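Local coordinates for testis-expressed protein 101 (Mus musculus, PDB 7BPS) that helps control sperm binding to the zona pellucida and sperm migration into the oviduct, probably through the adhesion molecule ADAM3, at residues 75-80 with 139-144; 79-84 with 171-176. All coordinates share one frame; numbering follows the deposited sequence.

Contact 1 of 2, residues 75-80 with 139-144; sequences APPGLV and NGTTQC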
ATOM      1  N   ALA A  75      -3.005  11.525  -3.494  1.00 34.03           N
ATOM      2  CA  ALA A  75      -1.830  12.423  -3.480  1.00 33.90           C
ATOM      3  C   ALA A  75      -1.833  13.262  -2.215  1.00 33.15           C
ATOM      4  O   ALA A  75      -2.885  13.560  -1.650  1.00 32.51           O
ATOM      5  CB  ALA A  75      -1.849  13.306  -4.697  1.00 34.84           C
ATOM      6  N   PRO A  76      -0.641  13.666  -1.737  1.00 36.79           N
ATOM      7  CA  PRO A  76      -0.542  14.625  -0.638  1.00 36.51           C
ATOM      8  C   PRO A  76      -1.150  15.949  -1.101  1.00 33.38           C
ATOM      9  O   PRO A  76      -1.384  16.151  -2.290  1.00 35.90           O
ATOM     10  CB  PRO A  76       0.961  14.701  -0.361  1.00 35.00           C
ATOM     11  CG  PRO A  76       1.610  14.324  -1.684  1.00 39.05           C
ATOM     12  CD  PRO A  76       0.672  13.295  -2.282  1.00 39.45           C
ATOM     13  N   PRO A  77      -1.486  16.880  -0.197  1.00 34.85           N
ATOM     14  CA  PRO A  77      -1.252  16.705   1.238  1.00 33.84           C
ATOM     15  C   PRO A  77      -2.220  15.745   1.943  1.00 33.91           C
ATOM     16  O   PRO A  77      -3.308  15.540   1.468  1.00 30.28           O
ATOM     17  CB  PRO A  77      -1.445  18.120   1.809  1.00 34.58           C
ATOM     18  CG  PRO A  77      -2.345  18.833   0.804  1.00 34.40           C
ATOM     19  CD  PRO A  77      -2.085  18.183  -0.536  1.00 33.77           C
ATOM     20  N   GLY A  78      -1.783  15.228   3.090  1.00 31.10           N
ATOM     21  CA  GLY A  78      -2.556  14.343   3.971  1.00 33.92           C
ATOM     22  C   GLY A  78      -2.252  12.868   3.721  1.00 32.34           C
ATOM     23  O   GLY A  78      -1.036  12.446   3.776  1.00 29.76           O
ATOM     24  N   LEU A  79      -3.304  12.096   3.460  1.00 29.97           N
ATOM     25  CA  LEU A  79      -3.193  10.656   3.128  1.00 29.80           C
ATOM     26  C   LEU A  79      -2.465  10.497   1.791  1.00 31.99           C
ATOM     27  O   LEU A  79      -2.730  11.288   0.845  1.00 32.28           O
ATOM     28  CB  LEU A  79      -4.593  10.040   3.068  1.00 29.19           C
ATOM     29  CG  LEU A  79      -5.446  10.212   4.316  1.00 29.72           C
ATOM     30  CD1 LEU A  79      -6.725   9.369   4.193  1.00 31.87           C
ATOM     31  CD2 LEU A  79      -4.666   9.890   5.594  1.00 28.51           C
ATOM     32  N   VAL A  80      -1.593   9.504   1.723  1.00 32.27           N
ATOM     33  CA  VAL A  80      -0.831   9.116   0.505  1.00 34.24           C
ATOM     34  C   VAL A  80      -0.908   7.594   0.411  1.00 36.08           C
ATOM     35  O   VAL A  80      -0.566   6.908   1.434  1.00 36.43           O
ATOM     36  CB  VAL A  80       0.637   9.566   0.582  1.00 35.15           C
ATOM     37  CG1 VAL A  80       1.394   9.198  -0.684  1.00 35.22           C
ATOM     38  CG2 VAL A  80       0.747  11.047   0.879  1.00 40.81           C
ATOM     39  N   ASN A 139      -3.895  23.351   3.054  1.00 44.27           N
ATOM     40  CA  ASN A 139      -4.633  23.876   1.880  1.00 48.19           C
ATOM     41  C   ASN A 139      -4.684  22.766   0.821  1.00 40.01           C
ATOM     42  O   ASN A 139      -3.654  22.152   0.535  1.00 36.16           O
ATOM     43  CB  ASN A 139      -4.002  25.163   1.325  1.00 54.06           C
ATOM     44  CG  ASN A 139      -5.007  26.061   0.634  1.00 57.94           C
ATOM     45  OD1 ASN A 139      -6.124  26.205   1.119  1.00 64.30           O
ATOM     46  ND2 ASN A 139      -4.627  26.691  -0.471  1.00 66.96           N
ATOM     47  N   GLY A 140      -5.845  22.508   0.248  1.00 38.71           N
ATOM     48  CA  GLY A 140      -5.972  21.503  -0.824  1.00 41.76           C
ATOM     49  C   GLY A 140      -6.658  20.234  -0.331  1.00 44.90           C
ATOM     50  O   GLY A 140      -7.135  19.480  -1.193  1.00 40.63           O
ATOM     51  N   THR A 141      -6.726  19.992   0.990  1.00 44.85           N
ATOM     52  CA  THR A 141      -7.480  18.843   1.557  1.00 40.47           C
ATOM     53  C   THR A 141      -8.957  19.169   1.371  1.00 40.98           C
ATOM     54  O   THR A 141      -9.292  20.344   1.438  1.00 40.55           O
ATOM     55  CB  THR A 141      -7.047  18.546   2.994  1.00 38.39           C
ATOM     56  OG1 THR A 141      -7.083  19.773   3.711  1.00 41.94           O
ATOM     57  CG2 THR A 141      -5.652  17.954   3.068  1.00 38.61           C
ATOM     58  N   THR A 142      -9.779  18.167   1.076  1.00 38.07           N
ATOM     59  CA  THR A 142     -11.225  18.316   0.804  1.00 33.63           C
ATOM     60  C   THR A 142     -12.059  17.813   1.986  1.00 32.80           C
ATOM     61  O   THR A 142     -13.226  18.195   2.037  1.00 35.36           O
ATOM     62  CB  THR A 142     -11.609  17.592  -0.491  1.00 35.40           C
ATOM     63  OG1 THR A 142     -11.356  16.187  -0.356  1.00 38.99           O
ATOM     64  CG2 THR A 142     -10.881  18.128  -1.710  1.00 34.27           C
ATOM     65  N   GLN A 143     -11.529  16.981   2.886  1.00 36.19           N
ATOM     66  CA  GLN A 143     -12.387  16.215   3.856  1.00 36.61           C
ATOM     67  C   GLN A 143     -11.559  15.614   5.002  1.00 33.57           C
ATOM     68  O   GLN A 143     -10.344  15.471   4.854  1.00 34.90           O
ATOM     69  CB  GLN A 143     -13.167  15.094   3.138  1.00 34.98           C
ATOM     70  CG  GLN A 143     -12.313  14.027   2.454  1.00 36.67           C
ATOM     71  CD  GLN A 143     -13.067  12.903   1.766  1.00 37.71           C
ATOM     72  OE1 GLN A 143     -12.606  11.760   1.671  1.00 40.85           O
ATOM     73  NE2 GLN A 143     -14.225  13.214   1.231  1.00 35.34           N
ATOM     74  N   CYS A 144     -12.203  15.311   6.128  1.00 33.04           N
ATOM     75  CA  CYS A 144     -11.715  14.308   7.100  1.00 33.07           C
ATOM     76  C   CYS A 144     -12.170  12.944   6.609  1.00 32.54           C
ATOM     77  O   CYS A 144     -13.272  12.834   6.054  1.00 34.50           O
ATOM     78  CB  CYS A 144     -12.190  14.581   8.516  1.00 33.74           C
ATOM     79  SG  CYS A 144     -11.601  16.167   9.182  1.00 38.30           S
TER

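Contact 2 of 2, residues 79-84 with 171-176; sequences LVAISY and CRLMAM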
ATOM      1  N   LEU A  79      -3.304  12.096   3.460  1.00 29.97           N
ATOM      2  CA  LEU A  79      -3.193  10.656   3.128  1.00 29.80           C
ATOM      3  C   LEU A  79      -2.465  10.497   1.791  1.00 31.99           C
ATOM      4  O   LEU A  79      -2.730  11.288   0.845  1.00 32.28           O
ATOM      5  CB  LEU A  79      -4.593  10.040   3.068  1.00 29.19           C
ATOM      6  CG  LEU A  79      -5.446  10.212   4.316  1.00 29.72           C
ATOM      7  CD1 LEU A  79      -6.725   9.369   4.193  1.00 31.87           C
ATOM      8  CD2 LEU A  79      -4.666   9.890   5.594  1.00 28.51           C
ATOM      9  N   VAL A  80      -1.593   9.504   1.723  1.00 32.27           N
ATOM     10  CA  VAL A  80      -0.831   9.116   0.505  1.00 34.24           C
ATOM     11  C   VAL A  80      -0.908   7.594   0.411  1.00 36.08           C
ATOM     12  O   VAL A  80      -0.566   6.908   1.434  1.00 36.43           O
ATOM     13  CB  VAL A  80       0.637   9.566   0.582  1.00 35.15           C
ATOM     14  CG1 VAL A  80       1.394   9.198  -0.684  1.00 35.22           C
ATOM     15  CG2 VAL A  80       0.747  11.047   0.879  1.00 40.81           C
ATOM     16  N   ALA A  81      -1.321   7.078  -0.747  1.00 34.37           N
ATOM     17  CA  ALA A  81      -1.280   5.638  -1.053  1.00 31.49           C
ATOM     18  C   ALA A  81      -0.599   5.473  -2.409  1.00 33.27           C
ATOM     19  O   ALA A  81      -1.017   6.149  -3.362  1.00 32.28           O
ATOM     20  CB  ALA A  81      -2.674   5.063  -0.984  1.00 30.52           C
ATOM     21  N   ILE A  82       0.441   4.636  -2.473  1.00 34.65           N
ATOM     22  CA  ILE A  82       1.273   4.410  -3.687  1.00 34.25           C
ATOM     23  C   ILE A  82       1.597   2.919  -3.807  1.00 32.84           C
ATOM     24  O   ILE A  82       1.903   2.301  -2.774  1.00 28.26           O
ATOM     25  CB  ILE A  82       2.563   5.236  -3.597  1.00 35.60           C
ATOM     26  CG1 ILE A  82       2.277   6.715  -3.853  1.00 41.23           C
ATOM     27  CG2 ILE A  82       3.621   4.680  -4.539  1.00 37.89           C
ATOM     28  CD1 ILE A  82       3.484   7.633  -3.636  1.00 44.36           C
ATOM     29  N   SER A  83       1.585   2.363  -5.023  1.00 32.46           N
ATOM     30  CA  SER A  83       1.988   0.953  -5.251  1.00 34.21           C
ATOM     31  C   SER A  83       2.977   0.848  -6.404  1.00 33.13           C
ATOM     32  O   SER A  83       2.924   1.674  -7.335  1.00 34.62           O
ATOM     33  CB  SER A  83       0.799   0.036  -5.434  1.00 34.67           C
ATOM     34  OG  SER A  83       0.155   0.289  -6.658  1.00 36.19           O
ATOM     35  N   TYR A  84       3.860  -0.135  -6.297  1.00 34.48           N
ATOM     36  CA  TYR A  84       4.727  -0.652  -7.379  1.00 35.17           C
ATOM     37  C   TYR A  84       4.472  -2.147  -7.542  1.00 39.65           C
ATOM     38  O   TYR A  84       4.521  -2.849  -6.525  1.00 39.26           O
ATOM     39  CB  TYR A  84       6.185  -0.412  -7.023  1.00 36.35           C
ATOM     40  CG  TYR A  84       7.162  -1.197  -7.853  1.00 38.12           C
ATOM     41  CD1 TYR A  84       7.661  -0.711  -9.054  1.00 36.55           C
ATOM     42  CD2 TYR A  84       7.580  -2.436  -7.428  1.00 38.28           C
ATOM     43  CE1 TYR A  84       8.584  -1.438  -9.788  1.00 40.19           C
ATOM     44  CE2 TYR A  84       8.484  -3.177  -8.155  1.00 38.13           C
ATOM     45  CZ  TYR A  84       8.998  -2.676  -9.332  1.00 40.50           C
ATOM     46  OH  TYR A  84       9.897  -3.439 -10.011  1.00 44.67           O
ATOM     47  N   CYS A 171     -15.071   7.787  -0.102  1.00 35.61           N
ATOM     48  CA  CYS A 171     -14.320   6.599   0.352  1.00 35.98           C
ATOM     49  C   CYS A 171     -13.401   6.117  -0.776  1.00 36.09           C
ATOM     50  O   CYS A 171     -13.571   4.963  -1.211  1.00 35.18           O
ATOM     51  CB  CYS A 171     -15.276   5.504   0.808  1.00 33.00           C
ATOM     52  SG  CYS A 171     -16.304   6.002   2.207  1.00 35.46           S
ATOM     53  N   ARG A 172     -12.418   6.941  -1.166  1.00 37.45           N
ATOM     54  CA  ARG A 172     -11.617   6.732  -2.408  1.00 36.48           C
ATOM     55  C   ARG A 172     -10.127   6.929  -2.132  1.00 34.08           C
ATOM     56  O   ARG A 172      -9.391   7.367  -3.037  1.00 31.91           O
ATOM     57  CB  ARG A 172     -12.150   7.663  -3.500  1.00 39.37           C
ATOM     58  CG  ARG A 172     -13.581   7.347  -3.897  1.00 43.56           C
ATOM     59  CD  ARG A 172     -13.942   7.842  -5.293  1.00 51.18           C
ATOM     60  NE  ARG A 172     -14.751   9.040  -5.160  1.00 63.63           N
ATOM     61  CZ  ARG A 172     -16.029   9.156  -5.485  1.00 60.71           C
ATOM     62  NH1 ARG A 172     -16.669   8.151  -6.045  1.00 64.77           N
ATOM     63  NH2 ARG A 172     -16.650  10.301  -5.282  1.00 67.10           N
ATOM     64  N   LEU A 173      -9.684   6.587  -0.926  1.00 32.78           N
ATOM     65  CA  LEU A 173      -8.244   6.470  -0.609  1.00 31.88           C
ATOM     66  C   LEU A 173      -7.591   5.573  -1.668  1.00 33.54           C
ATOM     67  O   LEU A 173      -6.496   5.930  -2.157  1.00 33.96           O
ATOM     68  CB  LEU A 173      -8.065   5.911   0.808  1.00 32.54           C
ATOM     69  CG  LEU A 173      -6.613   5.687   1.239  1.00 36.11           C
ATOM     70  CD1 LEU A 173      -5.792   6.965   1.103  1.00 35.34           C
ATOM     71  CD2 LEU A 173      -6.538   5.162   2.655  1.00 34.77           C
ATOM     72  N   MET A 174      -8.223   4.449  -2.016  1.00 30.01           N
ATOM     73  CA  MET A 174      -7.620   3.491  -2.972  1.00 30.92           C
ATOM     74  C   MET A 174      -8.193   3.738  -4.382  1.00 33.91           C
ATOM     75  O   MET A 174      -8.071   2.859  -5.249  1.00 37.14           O
ATOM     76  CB  MET A 174      -7.839   2.050  -2.509  1.00 31.65           C
ATOM     77  CG  MET A 174      -6.988   1.671  -1.333  1.00 29.97           C
ATOM     78  SD  MET A 174      -5.218   1.920  -1.652  1.00 34.87           S
ATOM     79  CE  MET A 174      -4.896   0.632  -2.853  1.00 34.46           C
ATOM     80  N   ALA A 175      -8.748   4.927  -4.619  1.00 31.84           N
ATOM     81  CA  ALA A 175      -9.202   5.420  -5.940  1.00 33.85           C
ATOM     82  C   ALA A 175     -10.103   4.396  -6.637  1.00 34.65           C
ATOM     83  O   ALA A 175     -10.106   4.384  -7.847  1.00 36.23           O
ATOM     84  CB  ALA A 175      -8.006   5.778  -6.775  1.00 36.76           C
ATOM     85  N   MET A 176     -10.885   3.614  -5.891  1.00 36.85           N
ATOM     86  CA  MET A 176     -11.907   2.702  -6.464  1.00 39.38           C
ATOM     87  C   MET A 176     -11.202   1.617  -7.271  1.00 39.23           C
ATOM     88  O   MET A 176     -11.871   1.004  -8.129  1.00 42.47           O
ATOM     89  CB  MET A 176     -12.894   3.460  -7.363  1.00 41.77           C
ATOM     90  CG  MET A 176     -13.668   4.550  -6.605  1.00 50.44           C
ATOM     91  SD  MET A 176     -14.911   5.348  -7.648  1.00 55.50           S
ATOM     92  CE  MET A 176     -16.232   4.146  -7.467  1.00 64.93           C
TER

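Contact 1 of 2, residues 75-80 with 139-144
Pro-77 pushes the CG corner of its ring against the chain around Thr-141, and every close approach in this small surface contact involves Pro-77, through its ring or its carbonyl oxygen. Its CG lies 3.6 Å from the carbonyl oxygen of Asn-139 and 4.1 Å from CG2 of Thr-141, a van der Waals touch on each count, since no hydrogen bond passes between 75-80 and 139-144. The peptide bond ahead of Pro-77 is cis, which only proline adopts with any ease; it turns the backbone sharply after Pro-76 and aims the second ring of the pair at the other loop. Asn-139 takes part through its backbone alone, while its side chain heads away.

Thr-141 works with its two branches apart. Its methyl CG2 stands opposite the carbonyl carbon of its own residue, and OG1 sits between backbone N and carbonyl carbon (chi1 50°). CG2 therefore serves the contact, meeting the backbone O of Pro-77 at 3.7 Å, whereas OG1 is hydrogen-bonded to the carbonyl of Ala-138, just before the segment. A threonine suits the place because it offers a methyl to the neighbour and a hydroxyl to its own loop.

Glycines flank the touching residues. Gly-78 and Gly-140 both have positive phi, and the backbone angles of Gly-140 (106°/-18°) come readily to glycine, which has no CB to crowd the preceding carbonyl oxygen. Around this patch, Pro-77 also rests on Ala-138 and Thr-167, and Ala-75 O accepts a hydrogen bond from Thr-167. Further on, a classic beta bulge sets Thr-142 and Gln-143 together against the single residue Thr-166, at the start of a strand whose Cys-144 is disulfide-bonded to Cys-120. Loop packing here joins two tandem Ly6/uPAR domains, the disulfide-rich three-finger fold.

Contact 2 of 2, residues 79-84 with 171-176
Leu-173 reaches up from a tight turn to place one methyl, CD1, among the side chains that Leu-79 and Ala-81 hold out from the neighbouring domain. CD1 lies 3.8 Å from CB of Leu-79 and 4.0 Å from the CD1 methyl of the same leucine, so it packs along the base of that side chain as well as against one branch. The two leucines cross at about a right angle. In Leu-173 the CG is swung opposite the backbone N (chi1 178°), which carries the branched end out of the turn and toward the strand.

Ala-81 is the small partner, and its size matters: CB points at the turn and meets three things at once. Leu-173 CD1 is 4.2 Å from Ala-81 CB, and the backbone O of Leu-173 also touches Ala-81 CB. The sulfur SD of Met-174 lies 4.1 Å from Ala-81 CB. The bend at chi2 (-56°) brings SD beside Ala-81, and a second bend at chi3 (-70°) turns the terminal CE; a flexible, unbranched thioether can curl at chi2 in this manner to lay its sulfur beside a methyl.

The turn itself is type I, from Arg-172 to Ala-175, closed by Ala-175 N donating to Arg-172 O at 3.0 Å. Its buried polar atoms find partners elsewhere: the amides of Leu-173 and Met-174 are held by the two carboxylate oxygens of Glu-187, and Leu-173 O is hydrogen-bonded to Thr-74 OG1.

Strand 80-88 lies between strands 37-46 and 68-72 in the first domain's sheet, and Leu-43 of the former also meets Met-174. From the second domain, strand 143-152 contributes Tyr-145, which touches both leucines, and Leu-149, which packs on Leu-173 and Met-174. Glu-187 belongs to strand 183-193, paired with 143-152.

Strand 68-72 of the first domain runs into the loop whose later part, 75-80, leads into strand 80-88. Both contacts start from this one region, sharing Leu-79 and Val-80, and each is made with the second domain. Contact 1 closes the shorter loop, with 58 residues between its segments, returning at the entry to strand 143-152; contact 2 has 86 between and returns in the loop between strands 165-166 and 179-180. Contact 2 both starts and returns further along the chain, so the two loops are staggered and neither lies within the other. The contact centres lie 12 Å apart, one at the surface and the other buried, and together they tie the two Ly6/uPAR domains side by side.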